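Local coordinates for protein DNA helicase RecQ (Deinococcus radiodurans, PDB 4Q48) that probably couples ATP hydrolysis to 3'-5' translocation and the unwinding of duplex DNA, this chain being the catalytic core with its zinc-binding and RQC domains, at residues A[381-386]-A[392-397]; A[212-217]-A[373-378]; A[474-479]-A[505-510]; A[207-212]-A[319-324]. One frame throughout, in Å; residues are numbered along the deposited sequence.

Contact 1: residues A[381-386]-A[392-397]; sequences CRRQVL and EELSEP. With ZN (zinc ion), chain C.
C381, just ahead of helix 382-389, and Q384 in its first turn face the loop of L394 to P397 that leads into the rest of the zinc site. Metal binding comes first: C381 SG is 2.4 Å from the zinc ion, and C398, C401 and C404 complete the four-cysteine site. C381 is also the N-cap of the helix: C381 SG accepts from Q384 N at 3.6 Å in a nearly straight bond (170°), so one thiolate both holds metal and caps a helix.

A single hydrogen bond joins the two segments. Q384 is an extended chain with CG anti to the carbonyl carbon (chi1 -81°), long enough to carry Q384 NE2 across to L394 O at 2.9 Å. The donor comes almost end-on to the carbonyl, and the oxygen lies 20° out of the amide plane of Q384.

Apolar contacts are light. Q384 CG passes L394 CB at 4.1 Å, the two side chains crossing at about a right angle, while the rigid ring of P397 sets its CB 4.3 Å from C381 CB just ahead of C398.

The guanidinium of R383 turns elsewhere, to I212 O and, in a salt bridge, D208. Helix 382-389 packs against both strand 212-218, where R382 touches V216 and R383 touches Y214, and helix 359-376, where V385 and L386 pack on Y375; P397 rests on C404 of helix 402-405.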
loop_
_atom_site.group_PDB
_atom_site.type_symbol
_atom_site.label_atom_id
_atom_site.label_comp_id
_atom_site.label_asym_id
_atom_site.label_seq_id
_atom_site.Cartn_x
_atom_site.Cartn_y
_atom_site.Cartn_z
ATOM N N CYS A 381 -1.743 17.870 7.328
ATOM C CA CYS A 381 -2.770 16.842 7.048
ATOM C C CYS A 381 -2.292 15.393 7.004
ATOM O O CYS A 381 -1.420 15.060 6.193
ATOM C CB CYS A 381 -3.431 17.187 5.725
ATOM S SG CYS A 381 -4.781 16.106 5.200
ATOM N N ARG A 382 -2.824 14.543 7.887
ATOM C CA ARG A 382 -2.429 13.127 7.911
ATOM C C ARG A 382 -2.803 12.408 6.633
ATOM O O ARG A 382 -2.069 11.543 6.184
ATOM C CB ARG A 382 -3.099 12.347 9.029
ATOM C CG ARG A 382 -3.139 12.984 10.341
ATOM C CD ARG A 382 -3.336 11.910 11.337
ATOM N NE ARG A 382 -2.013 11.520 11.752
ATOM C CZ ARG A 382 -1.375 12.119 12.740
ATOM N NH1 ARG A 382 -1.980 13.090 13.418
ATOM N NH2 ARG A 382 -0.154 11.731 13.056
ATOM N N ARG A 383 -3.979 12.737 6.095
ATOM C CA ARG A 383 -4.535 12.019 4.957
ATOM C C ARG A 383 -3.599 12.169 3.760
ATOM O O ARG A 383 -3.222 11.177 3.152
ATOM C CB ARG A 383 -5.944 12.529 4.613
ATOM C CG ARG A 383 -6.800 11.544 3.813
ATOM C CD ARG A 383 -8.163 12.092 3.479
ATOM N NE ARG A 383 -8.975 12.299 4.665
ATOM C CZ ARG A 383 -9.835 11.404 5.144
ATOM N NH1 ARG A 383 -9.981 10.247 4.514
ATOM N NH2 ARG A 383 -10.556 11.667 6.240
ATOM N N GLN A 384 -3.158 13.400 3.492
ATOM C CA GLN A 384 -2.188 13.654 2.435
ATOM C C GLN A 384 -0.963 12.751 2.569
ATOM O O GLN A 384 -0.530 12.150 1.577
ATOM C CB GLN A 384 -1.748 15.115 2.416
ATOM C CG GLN A 384 -2.718 16.047 1.714
ATOM C CD GLN A 384 -2.323 17.519 1.809
ATOM O OE1 GLN A 384 -1.669 17.956 2.764
ATOM N NE2 GLN A 384 -2.748 18.298 0.825
ATOM N N VAL A 385 -0.417 12.627 3.774
ATOM C CA VAL A 385 0.770 11.801 3.970
ATOM C C VAL A 385 0.481 10.334 3.716
ATOM O O VAL A 385 1.291 9.639 3.103
ATOM C CB VAL A 385 1.348 11.967 5.391
ATOM C CG1 VAL A 385 2.355 10.856 5.725
ATOM C CG2 VAL A 385 1.983 13.359 5.577
ATOM N N LEU A 386 -0.674 9.868 4.195
ATOM C CA LEU A 386 -1.099 8.460 4.074
ATOM C C LEU A 386 -1.281 8.040 2.624
ATOM O O LEU A 386 -0.765 7.012 2.198
ATOM C CB LEU A 386 -2.409 8.222 4.845
ATOM C CG LEU A 386 -3.188 6.914 4.657
ATOM C CD1 LEU A 386 -2.384 5.729 5.158
ATOM C CD2 LEU A 386 -4.487 6.962 5.407
ATOM N N GLU A 392 -0.856 8.216 -4.349
ATOM C CA GLU A 392 -1.908 9.188 -4.625
ATOM C C GLU A 392 -1.541 10.534 -4.002
ATOM O O GLU A 392 -1.117 10.582 -2.850
ATOM C CB GLU A 392 -3.254 8.707 -4.087
ATOM C CG GLU A 392 -4.374 9.730 -4.181
ATOM C CD GLU A 392 -5.741 9.118 -3.892
ATOM O OE1 GLU A 392 -5.789 7.924 -3.538
ATOM O OE2 GLU A 392 -6.761 9.832 -3.994
ATOM N N GLU A 393 -1.672 11.620 -4.769
ATOM C CA GLU A 393 -1.389 12.963 -4.262
ATOM C C GLU A 393 -2.696 13.734 -4.090
ATOM O O GLU A 393 -3.377 14.023 -5.064
ATOM C CB GLU A 393 -0.442 13.715 -5.188
ATOM C CG GLU A 393 0.947 13.052 -5.350
ATOM C CD GLU A 393 1.721 12.853 -4.021
ATOM O OE1 GLU A 393 1.720 13.762 -3.146
ATOM O OE2 GLU A 393 2.327 11.761 -3.851
ATOM N N LEU A 394 -3.044 14.075 -2.852
ATOM C CA LEU A 394 -4.260 14.846 -2.596
ATOM C C LEU A 394 -3.909 16.329 -2.506
ATOM O O LEU A 394 -3.341 16.779 -1.521
ATOM C CB LEU A 394 -4.926 14.382 -1.293
ATOM C CG LEU A 394 -6.370 14.844 -1.063
ATOM C CD1 LEU A 394 -7.330 13.987 -1.903
ATOM C CD2 LEU A 394 -6.782 14.907 0.420
ATOM N N SER A 395 -4.297 17.098 -3.510
ATOM C CA SER A 395 -3.773 18.456 -3.677
ATOM C C SER A 395 -3.954 19.318 -2.436
ATOM O O SER A 395 -3.028 20.001 -1.993
ATOM C CB SER A 395 -4.445 19.131 -4.873
ATOM O OG SER A 395 -4.594 18.199 -5.931
ATOM N N GLU A 396 -5.146 19.264 -1.868
ATOM C CA GLU A 396 -5.507 20.153 -0.781
ATOM C C GLU A 396 -5.722 19.348 0.520
ATOM O O GLU A 396 -6.097 18.170 0.472
ATOM C CB GLU A 396 -6.765 20.940 -1.170
ATOM C CG GLU A 396 -6.611 21.745 -2.470
ATOM C CD GLU A 396 -5.611 22.904 -2.376
ATOM O OE1 GLU A 396 -5.874 23.878 -1.629
ATOM O OE2 GLU A 396 -4.549 22.829 -3.042
ATOM N N PRO A 397 -5.418 19.961 1.684
ATOM C CA PRO A 397 -5.704 19.378 3.002
ATOM C C PRO A 397 -7.142 18.885 3.100
ATOM O O PRO A 397 -8.030 19.504 2.514
ATOM C CB PRO A 397 -5.441 20.532 3.957
ATOM C CG PRO A 397 -4.411 21.355 3.262
ATOM C CD PRO A 397 -4.608 21.187 1.792
HETATM ZN ZN ZN C . -6.403 16.384 6.899
#

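Contact 2: residues A[212-217]-A[373-378]; sequences IQYRVG and LTYCEA
Strand 212-218, the edge strand of the parallel sheet in the second RecA-like helicase domain, meets the end of helix 359-376 of the zinc-binding domain through Y214 and V216 on one side and Y375 and C376 on the other. It is a buried interdomain seam. The side chain of Y375 crosses that of Y214 at about a right angle, and Y375 OH comes to rest 3.6 Å from Y214 CB. A chi1 of 165° swings the Y375 ring away from its own backbone N and out from the helix, far enough to span the gap. A tyrosine suits this place because its long ring is mostly apolar, while the buried hydroxyl finds a polar mate in the hydroxyl of Y320 and the ring makes a cation-pi contact with R382.

Further along the strand, branched V216 fills the seam with both methyls: V216 CG2 lies 4.0 Å from Y375 CE2, and V216 CG1 lies 4.1 Å from C376 SG, a large, polarisable and weakly polar atom that packs well against a methyl.

Q213 and R215 belong to the other side of the strand. R215, also in a salt bridge with E233, turns the NE edge of its guanidinium to Q213: R215 NE reaches Q213 OE1 at 3.0 Å on a lone pair in the carbonyl plane, whereas R215 NH2, at 3.2 Å, approaches the same OE1 from 47° above that plane.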
loop_
_atom_site.group_PDB
_atom_site.type_symbol
_atom_site.label_atom_id
_atom_site.label_comp_id
_atom_site.label_asym_id
_atom_site.label_seq_id
_atom_site.Cartn_x
_atom_site.Cartn_y
_atom_site.Cartn_z
ATOM N N ILE A 212 -14.027 8.283 6.498
ATOM C CA ILE A 212 -13.222 7.865 7.638
ATOM C C ILE A 212 -12.361 9.033 8.074
ATOM O O ILE A 212 -11.535 9.518 7.283
ATOM C CB ILE A 212 -12.312 6.684 7.309
ATOM C CG1 ILE A 212 -13.138 5.493 6.826
ATOM C CG2 ILE A 212 -11.467 6.323 8.521
ATOM C CD1 ILE A 212 -12.296 4.346 6.305
ATOM N N GLN A 213 -12.562 9.493 9.318
ATOM C CA GLN A 213 -11.730 10.554 9.887
ATOM C C GLN A 213 -10.487 9.961 10.565
ATOM O O GLN A 213 -10.620 9.075 11.407
ATOM C CB GLN A 213 -12.528 11.397 10.869
ATOM C CG GLN A 213 -11.653 12.257 11.737
ATOM C CD GLN A 213 -12.392 13.359 12.479
ATOM O OE1 GLN A 213 -12.184 13.574 13.683
ATOM N NE2 GLN A 213 -13.249 14.074 11.762
ATOM N N TYR A 214 -9.283 10.414 10.195
ATOM C CA TYR A 214 -8.053 9.808 10.761
ATOM C C TYR A 214 -7.489 10.559 11.981
ATOM O O TYR A 214 -7.345 11.789 11.961
ATOM C CB TYR A 214 -6.967 9.677 9.685
ATOM C CG TYR A 214 -7.363 8.726 8.579
ATOM C CD1 TYR A 214 -7.105 7.360 8.671
ATOM C CD2 TYR A 214 -8.036 9.198 7.458
ATOM C CE1 TYR A 214 -7.484 6.497 7.658
ATOM C CE2 TYR A 214 -8.439 8.349 6.458
ATOM C CZ TYR A 214 -8.159 7.001 6.553
ATOM O OH TYR A 214 -8.568 6.186 5.524
ATOM N N ARG A 215 -7.229 9.808 13.051
ATOM C CA ARG A 215 -6.628 10.359 14.258
ATOM C C ARG A 215 -5.528 9.498 14.842
ATOM O O ARG A 215 -5.706 8.291 15.056
ATOM C CB ARG A 215 -7.665 10.567 15.353
ATOM C CG ARG A 215 -8.735 11.597 15.070
ATOM C CD ARG A 215 -9.594 11.718 16.313
ATOM N NE ARG A 215 -10.971 11.977 15.948
ATOM C CZ ARG A 215 -11.989 11.842 16.778
ATOM N NH1 ARG A 215 -11.755 11.439 18.015
ATOM N NH2 ARG A 215 -13.222 12.093 16.353
ATOM N N VAL A 216 -4.406 10.148 15.137
ATOM C CA VAL A 216 -3.302 9.524 15.847
ATOM C C VAL A 216 -2.945 10.458 17.001
ATOM O O VAL A 216 -2.943 11.669 16.840
ATOM C CB VAL A 216 -2.082 9.288 14.925
ATOM C CG1 VAL A 216 -0.988 8.595 15.677
ATOM C CG2 VAL A 216 -2.478 8.475 13.688
ATOM N N GLY A 217 -2.681 9.911 18.175
ATOM C CA GLY A 217 -2.336 10.737 19.310
ATOM C C GLY A 217 -1.486 9.946 20.286
ATOM O O GLY A 217 -1.270 8.728 20.093
ATOM N N LEU A 373 6.016 5.925 11.260
ATOM C CA LEU A 373 6.361 7.008 12.172
ATOM C C LEU A 373 6.263 8.387 11.512
ATOM O O LEU A 373 5.807 9.356 12.127
ATOM C CB LEU A 373 7.766 6.788 12.735
ATOM C CG LEU A 373 7.882 5.653 13.756
ATOM C CD1 LEU A 373 9.277 5.575 14.317
ATOM C CD2 LEU A 373 6.920 5.882 14.891
ATOM N N THR A 374 6.679 8.487 10.259
ATOM C CA THR A 374 6.555 9.752 9.551
ATOM C C THR A 374 5.086 10.148 9.423
ATOM O O THR A 374 4.749 11.320 9.571
ATOM C CB THR A 374 7.240 9.670 8.210
ATOM O OG1 THR A 374 8.639 9.522 8.455
ATOM C CG2 THR A 374 7.022 10.906 7.402
ATOM N N TYR A 375 4.208 9.173 9.170
ATOM C CA TYR A 375 2.768 9.432 9.132
ATOM C C TYR A 375 2.263 9.815 10.520
ATOM O O TYR A 375 1.488 10.762 10.658
ATOM C CB TYR A 375 1.998 8.229 8.580
ATOM C CG TYR A 375 0.510 8.260 8.841
ATOM C CD1 TYR A 375 -0.317 9.161 8.183
ATOM C CD2 TYR A 375 -0.072 7.382 9.743
ATOM C CE1 TYR A 375 -1.675 9.196 8.420
ATOM C CE2 TYR A 375 -1.427 7.409 9.991
ATOM C CZ TYR A 375 -2.227 8.312 9.314
ATOM O OH TYR A 375 -3.586 8.322 9.543
ATOM N N CYS A 376 2.693 9.097 11.553
ATOM C CA CYS A 376 2.248 9.424 12.909
ATOM C C CYS A 376 2.602 10.862 13.295
ATOM O O CYS A 376 1.889 11.502 14.056
ATOM C CB CYS A 376 2.825 8.435 13.936
ATOM S SG CYS A 376 2.145 6.734 13.779
ATOM N N GLU A 377 3.716 11.356 12.786
ATOM C CA GLU A 377 4.244 12.655 13.208
ATOM C C GLU A 377 3.855 13.839 12.336
ATOM O O GLU A 377 4.450 14.919 12.461
ATOM C CB GLU A 377 5.773 12.561 13.301
ATOM C CG GLU A 377 6.245 12.044 14.636
ATOM C CD GLU A 377 7.571 11.338 14.540
ATOM O OE1 GLU A 377 8.285 11.566 13.539
ATOM O OE2 GLU A 377 7.884 10.534 15.452
ATOM N N ALA A 378 2.893 13.641 11.441
ATOM C CA ALA A 378 2.584 14.662 10.439
ATOM C C ALA A 378 2.318 16.033 11.041
ATOM O O ALA A 378 1.632 16.182 12.065
ATOM C CB ALA A 378 1.420 14.239 9.599
#

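Contact 3: residues A[474-479]-A[505-510]; sequences LRQLVS and QKLLLR
Q476 of helix 467-479 packs on L507 and L509, the residues that lead into and form the short strand 508-510 in the winged-helix RQC domain. From the helix, Q476 CB points toward the strand segment. Placed opposite the backbone N by a chi1 of -159°, Q476 CG rests against two leucine methyls, 3.6 Å from L509 CD1 and 3.9 Å from L507 CD1. There the chain bends (chi2 72°), and the amide runs alongside L509 in the opposite direction: Q476 CD stays 3.9 Å from L509 CD1, and Q476 OE1 passes L509 CG at 3.7 Å. Glutamine suits this partly exposed place: its methylene packs on the leucines, while the polar amide lies along L509. Cutting the side chain back to an alanine here would probably open a gap beside the L507 and L509 methyls. Deeper in, where leucines are at home, L507 also touches A417 and L477 touches A420, both on helix 414-426, and the two leucines meet with L477 CD2 4.4 Å from L507 CD2.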
loop_
_atom_site.group_PDB
_atom_site.type_symbol
_atom_site.label_atom_id
_atom_site.label_comp_id
_atom_site.label_asym_id
_atom_site.label_seq_id
_atom_site.Cartn_x
_atom_site.Cartn_y
_atom_site.Cartn_z
ATOM N N LEU A 474 17.491 17.066 6.661
ATOM C CA LEU A 474 17.705 16.055 5.628
ATOM C C LEU A 474 16.877 14.799 5.836
ATOM O O LEU A 474 16.313 14.299 4.872
ATOM C CB LEU A 474 19.189 15.691 5.505
ATOM C CG LEU A 474 20.097 16.834 4.993
ATOM C CD1 LEU A 474 21.571 16.512 5.222
ATOM C CD2 LEU A 474 19.830 17.200 3.509
ATOM N N ARG A 475 16.743 14.316 7.070
ATOM C CA ARG A 475 15.946 13.118 7.297
ATOM C C ARG A 475 14.532 13.412 6.931
ATOM O O ARG A 475 13.826 12.596 6.333
ATOM C CB ARG A 475 16.049 12.644 8.742
ATOM C CG ARG A 475 17.343 11.890 9.029
ATOM C CD ARG A 475 17.345 11.216 10.393
ATOM N NE ARG A 475 17.125 12.185 11.460
ATOM C CZ ARG A 475 18.109 12.862 12.054
ATOM N NH1 ARG A 475 19.365 12.639 11.683
ATOM N NH2 ARG A 475 17.838 13.736 13.026
ATOM N N GLN A 476 14.131 14.620 7.266
ATOM C CA GLN A 476 12.765 15.022 7.077
ATOM C C GLN A 476 12.465 15.070 5.588
ATOM O O GLN A 476 11.417 14.577 5.145
ATOM C CB GLN A 476 12.518 16.374 7.749
ATOM C CG GLN A 476 11.063 16.595 8.016
ATOM C CD GLN A 476 10.545 15.708 9.143
ATOM O OE1 GLN A 476 11.181 15.570 10.201
ATOM N NE2 GLN A 476 9.429 15.021 8.875
ATOM N N LEU A 477 13.410 15.615 4.814
ATOM C CA LEU A 477 13.231 15.702 3.367
ATOM C C LEU A 477 13.276 14.309 2.771
ATOM O O LEU A 477 12.567 14.012 1.805
ATOM C CB LEU A 477 14.289 16.595 2.723
ATOM C CG LEU A 477 14.059 18.092 2.936
ATOM C CD1 LEU A 477 15.300 18.900 2.564
ATOM C CD2 LEU A 477 12.854 18.540 2.167
ATOM N N VAL A 478 14.086 13.443 3.367
ATOM C CA VAL A 478 14.163 12.072 2.882
ATOM C C VAL A 478 12.845 11.386 3.181
ATOM O O VAL A 478 12.240 10.796 2.275
ATOM C CB VAL A 478 15.336 11.269 3.500
ATOM C CG1 VAL A 478 15.239 9.809 3.090
ATOM C CG2 VAL A 478 16.658 11.843 3.035
ATOM N N SER A 479 12.400 11.463 4.437
ATOM C CA SER A 479 11.178 10.754 4.836
ATOM C C SER A 479 9.962 11.149 4.052
ATOM O O SER A 479 9.121 10.303 3.787
ATOM C CB SER A 479 10.880 10.946 6.310
ATOM O OG SER A 479 11.806 10.201 7.060
ATOM N N GLN A 505 5.476 25.149 -1.666
ATOM C CA GLN A 505 5.259 24.205 -0.577
ATOM C C GLN A 505 6.214 24.473 0.598
ATOM O O GLN A 505 7.332 24.960 0.409
ATOM C CB GLN A 505 5.416 22.769 -1.077
ATOM C CG GLN A 505 4.114 22.129 -1.567
ATOM C CD GLN A 505 4.344 20.875 -2.439
ATOM O OE1 GLN A 505 5.179 20.017 -2.117
ATOM N NE2 GLN A 505 3.562 20.752 -3.529
ATOM N N LYS A 506 5.765 24.140 1.806
ATOM C CA LYS A 506 6.491 24.448 3.029
ATOM C C LYS A 506 6.995 23.165 3.675
ATOM O O LYS A 506 6.359 22.120 3.555
ATOM C CB LYS A 506 5.605 25.179 4.045
ATOM C CG LYS A 506 5.221 26.606 3.763
ATOM C CD LYS A 506 4.288 27.106 4.878
ATOM C CE LYS A 506 3.560 28.436 4.557
ATOM N NZ LYS A 506 4.387 29.697 4.617
ATOM N N LEU A 507 8.133 23.234 4.362
ATOM C CA LEU A 507 8.557 22.121 5.217
ATOM C C LEU A 507 8.269 22.415 6.688
ATOM O O LEU A 507 8.890 23.299 7.256
ATOM C CB LEU A 507 10.038 21.850 5.056
ATOM C CG LEU A 507 10.562 20.788 6.001
ATOM C CD1 LEU A 507 9.866 19.466 5.695
ATOM C CD2 LEU A 507 12.072 20.659 5.913
ATOM N N LEU A 508 7.313 21.723 7.306
ATOM C CA LEU A 508 6.982 21.987 8.715
ATOM C C LEU A 508 7.268 20.795 9.616
ATOM O O LEU A 508 6.789 19.703 9.375
ATOM C CB LEU A 508 5.514 22.378 8.862
ATOM C CG LEU A 508 4.958 23.434 7.886
ATOM C CD1 LEU A 508 3.535 23.865 8.244
ATOM C CD2 LEU A 508 5.871 24.651 7.819
ATOM N N LEU A 509 7.987 21.031 10.704
ATOM C CA LEU A 509 8.145 20.051 11.758
ATOM C C LEU A 509 7.248 20.432 12.959
ATOM O O LEU A 509 6.892 21.617 13.155
ATOM C CB LEU A 509 9.604 19.954 12.197
ATOM C CG LEU A 509 10.564 19.051 11.411
ATOM C CD1 LEU A 509 10.810 19.553 9.969
ATOM C CD2 LEU A 509 11.865 18.899 12.151
ATOM N N ARG A 510 6.831 19.426 13.729
ATOM C CA ARG A 510 6.078 19.682 14.962
ATOM C C ARG A 510 6.956 20.470 15.902
ATOM O O ARG A 510 8.162 20.204 15.950
ATOM C CB ARG A 510 5.642 18.380 15.594
ATOM C CG ARG A 510 4.307 17.955 15.097
ATOM C CD ARG A 510 4.022 16.543 15.503
ATOM N NE ARG A 510 2.667 16.204 15.090
ATOM C CZ ARG A 510 1.600 16.263 15.881
ATOM N NH1 ARG A 510 1.732 16.598 17.166
ATOM N NH2 ARG A 510 0.408 15.952 15.379
#

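Contact 4: residues A[207-212]-A[319-324]; sequences FDRPNI and GYYQET
Y321 of helix 317-324 meets F207 in two ways. Its hydroxyl donates a hydrogen bond to F207 O, which lies at the edge of the tyrosine ring and in its plane; the modelled separation is too short to be taken literally. The F207 ring also turns its edge toward the face of Y321 in an offset edge-to-face pair, centroids 5.9 Å apart and planes at 68°. Having CG anti to the backbone nitrogen (chi1 -179°) sends the tyrosine straight out from its helix to the loop. A phenylalanine in its place would probably keep the ring contact but leave F207 O without this donor.

At the other end, I212 CD1 packs 3.7 Å from T324 O.

The next shell sets these groups. I212 CD1 also lies 3.8 Å above the centre of the R209 guanidinium, which bonds onward to G325 O. A type I turn from R209 to I212, closed by I212 N to R209 O at 2.9 Å, brings the two residues together. T324 OG1 bonds back to Y320 O at 3.0 Å, while T324 N reaches that oxygen from the opposite face of its plane.

Residues 207-212 link the two RecA-like domains, running from strand 202-204 of the first sheet to strand 212-218 of the second. F207 packs on P47 and on L387 of helix 382-389, and T324 on Y214 and on A336 of strand 334-340.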
loop_
_atom_site.group_PDB
_atom_site.type_symbol
_atom_site.label_atom_id
_atom_site.label_comp_id
_atom_site.label_asym_id
_atom_site.label_seq_id
_atom_site.Cartn_x
_atom_site.Cartn_y
_atom_site.Cartn_z
ATOM N N PHE A 207 -7.377 5.823 -3.230
ATOM C CA PHE A 207 -7.342 5.036 -1.999
ATOM C C PHE A 207 -8.142 5.744 -0.898
ATOM O O PHE A 207 -8.426 5.185 0.160
ATOM C CB PHE A 207 -5.908 4.822 -1.555
ATOM C CG PHE A 207 -5.164 3.835 -2.391
ATOM C CD1 PHE A 207 -4.644 4.210 -3.636
ATOM C CD2 PHE A 207 -4.969 2.523 -1.946
ATOM C CE1 PHE A 207 -3.942 3.297 -4.419
ATOM C CE2 PHE A 207 -4.266 1.605 -2.738
ATOM C CZ PHE A 207 -3.751 1.998 -3.972
ATOM N N ASP A 208 -8.499 6.989 -1.165
ATOM C CA ASP A 208 -9.107 7.782 -0.149
ATOM C C ASP A 208 -10.424 7.159 0.318
ATOM O O ASP A 208 -11.136 6.491 -0.433
ATOM C CB ASP A 208 -9.343 9.210 -0.628
ATOM C CG ASP A 208 -9.717 10.139 0.510
ATOM O OD1 ASP A 208 -9.489 9.753 1.684
ATOM O OD2 ASP A 208 -10.235 11.238 0.226
ATOM N N ARG A 209 -10.681 7.321 1.607
ATOM C CA ARG A 209 -11.941 6.942 2.188
ATOM C C ARG A 209 -12.448 8.150 2.972
ATOM O O ARG A 209 -12.346 8.204 4.177
ATOM C CB ARG A 209 -11.780 5.701 3.069
ATOM C CG ARG A 209 -11.176 4.490 2.339
ATOM C CD ARG A 209 -12.221 3.707 1.540
ATOM N NE ARG A 209 -13.487 3.465 2.237
ATOM C CZ ARG A 209 -13.670 2.507 3.144
ATOM N NH1 ARG A 209 -12.687 1.667 3.459
ATOM N NH2 ARG A 209 -14.848 2.363 3.720
ATOM N N PRO A 210 -12.978 9.145 2.265
ATOM C CA PRO A 210 -13.356 10.446 2.833
ATOM C C PRO A 210 -14.204 10.399 4.126
ATOM O O PRO A 210 -14.132 11.321 4.959
ATOM C CB PRO A 210 -14.162 11.079 1.699
ATOM C CG PRO A 210 -13.587 10.444 0.461
ATOM C CD PRO A 210 -13.321 9.037 0.836
ATOM N N ASN A 211 -15.005 9.346 4.288
ATOM C CA ASN A 211 -15.933 9.301 5.402
ATOM C C ASN A 211 -15.248 8.796 6.665
ATOM O O ASN A 211 -15.798 8.918 7.779
ATOM C CB ASN A 211 -17.171 8.455 5.048
ATOM C CG ASN A 211 -16.831 7.041 4.698
ATOM O OD1 ASN A 211 -16.004 6.793 3.814
ATOM N ND2 ASN A 211 -17.472 6.088 5.374
ATOM N N ILE A 212 -14.027 8.283 6.498
ATOM C CA ILE A 212 -13.222 7.865 7.638
ATOM C C ILE A 212 -12.361 9.033 8.074
ATOM O O ILE A 212 -11.535 9.518 7.283
ATOM C CB ILE A 212 -12.312 6.684 7.309
ATOM C CG1 ILE A 212 -13.138 5.493 6.826
ATOM C CG2 ILE A 212 -11.467 6.323 8.521
ATOM C CD1 ILE A 212 -12.296 4.346 6.305
ATOM N N GLY A 319 -0.751 -2.374 6.405
ATOM C CA GLY A 319 -1.611 -2.958 7.413
ATOM C C GLY A 319 -2.547 -1.954 8.049
ATOM O O GLY A 319 -3.724 -2.237 8.264
ATOM N N TYR A 320 -2.016 -0.777 8.346
ATOM C CA TYR A 320 -2.796 0.287 8.952
ATOM C C TYR A 320 -3.946 0.675 8.023
ATOM O O TYR A 320 -5.098 0.832 8.453
ATOM C CB TYR A 320 -1.897 1.482 9.286
ATOM C CG TYR A 320 -2.646 2.682 9.796
ATOM C CD1 TYR A 320 -3.117 2.743 11.098
ATOM C CD2 TYR A 320 -2.921 3.747 8.953
ATOM C CE1 TYR A 320 -3.828 3.853 11.549
ATOM C CE2 TYR A 320 -3.619 4.846 9.392
ATOM C CZ TYR A 320 -4.075 4.903 10.690
ATOM O OH TYR A 320 -4.772 6.026 11.103
ATOM N N TYR A 321 -3.646 0.817 6.745
ATOM C CA TYR A 321 -4.679 1.169 5.779
ATOM C C TYR A 321 -5.743 0.067 5.629
ATOM O O TYR A 321 -6.943 0.351 5.519
ATOM C CB TYR A 321 -4.049 1.464 4.422
ATOM C CG TYR A 321 -5.054 1.849 3.401
ATOM C CD1 TYR A 321 -5.507 3.164 3.307
ATOM C CD2 TYR A 321 -5.602 0.896 2.555
ATOM C CE1 TYR A 321 -6.454 3.525 2.361
ATOM C CE2 TYR A 321 -6.555 1.239 1.623
ATOM C CZ TYR A 321 -6.971 2.548 1.525
ATOM O OH TYR A 321 -7.903 2.859 0.578
ATOM N N GLN A 322 -5.325 -1.194 5.632
ATOM C CA GLN A 322 -6.312 -2.244 5.450
ATOM C C GLN A 322 -7.146 -2.306 6.729
ATOM O O GLN A 322 -8.370 -2.455 6.683
ATOM C CB GLN A 322 -5.685 -3.618 5.156
ATOM C CG GLN A 322 -6.653 -4.754 5.531
ATOM C CD GLN A 322 -6.049 -6.156 5.564
ATOM O OE1 GLN A 322 -4.963 -6.374 6.118
ATOM N NE2 GLN A 322 -6.780 -7.126 5.010
ATOM N N GLU A 323 -6.494 -2.154 7.876
ATOM C CA GLU A 323 -7.224 -2.267 9.123
ATOM C C GLU A 323 -8.211 -1.104 9.333
ATOM O O GLU A 323 -9.390 -1.333 9.487
ATOM C CB GLU A 323 -6.254 -2.373 10.289
ATOM C CG GLU A 323 -5.692 -3.748 10.460
ATOM C CD GLU A 323 -4.316 -3.741 11.102
ATOM O OE1 GLU A 323 -4.036 -2.805 11.885
ATOM O OE2 GLU A 323 -3.503 -4.653 10.804
ATOM N N THR A 324 -7.747 0.134 9.295
ATOM C CA THR A 324 -8.655 1.257 9.392
ATOM C C THR A 324 -9.733 1.192 8.303
ATOM O O THR A 324 -10.855 1.685 8.488
ATOM C CB THR A 324 -7.927 2.612 9.264
ATOM O OG1 THR A 324 -7.339 2.706 7.968
ATOM C CG2 THR A 324 -6.862 2.783 10.318
#

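Overall arrangement
From the N terminus, the chain leaves the first RecA-like domain through 207-212 and continues directly into 212-217, so contacts 4 and 2 share I212. Contact 4 closes its loop at 319-324, across the second RecA-like domain; contact 2 closes later, at 373-378, and the two loops cross. Contact 1 follows in series as a short local closure within the zinc-binding domain, a helix and the loop after it, and contact 3 closes last, within the RQC domain. R383 of contact 1 reaches the shared I212, and E392 reaches F207 of contact 4. A tyrosine pair joins contacts 2 and 4, and A378 with R510 ties contact 2 to contact 3. Contacts 3 and 4 stay apart, about 12 Å between nearest atoms.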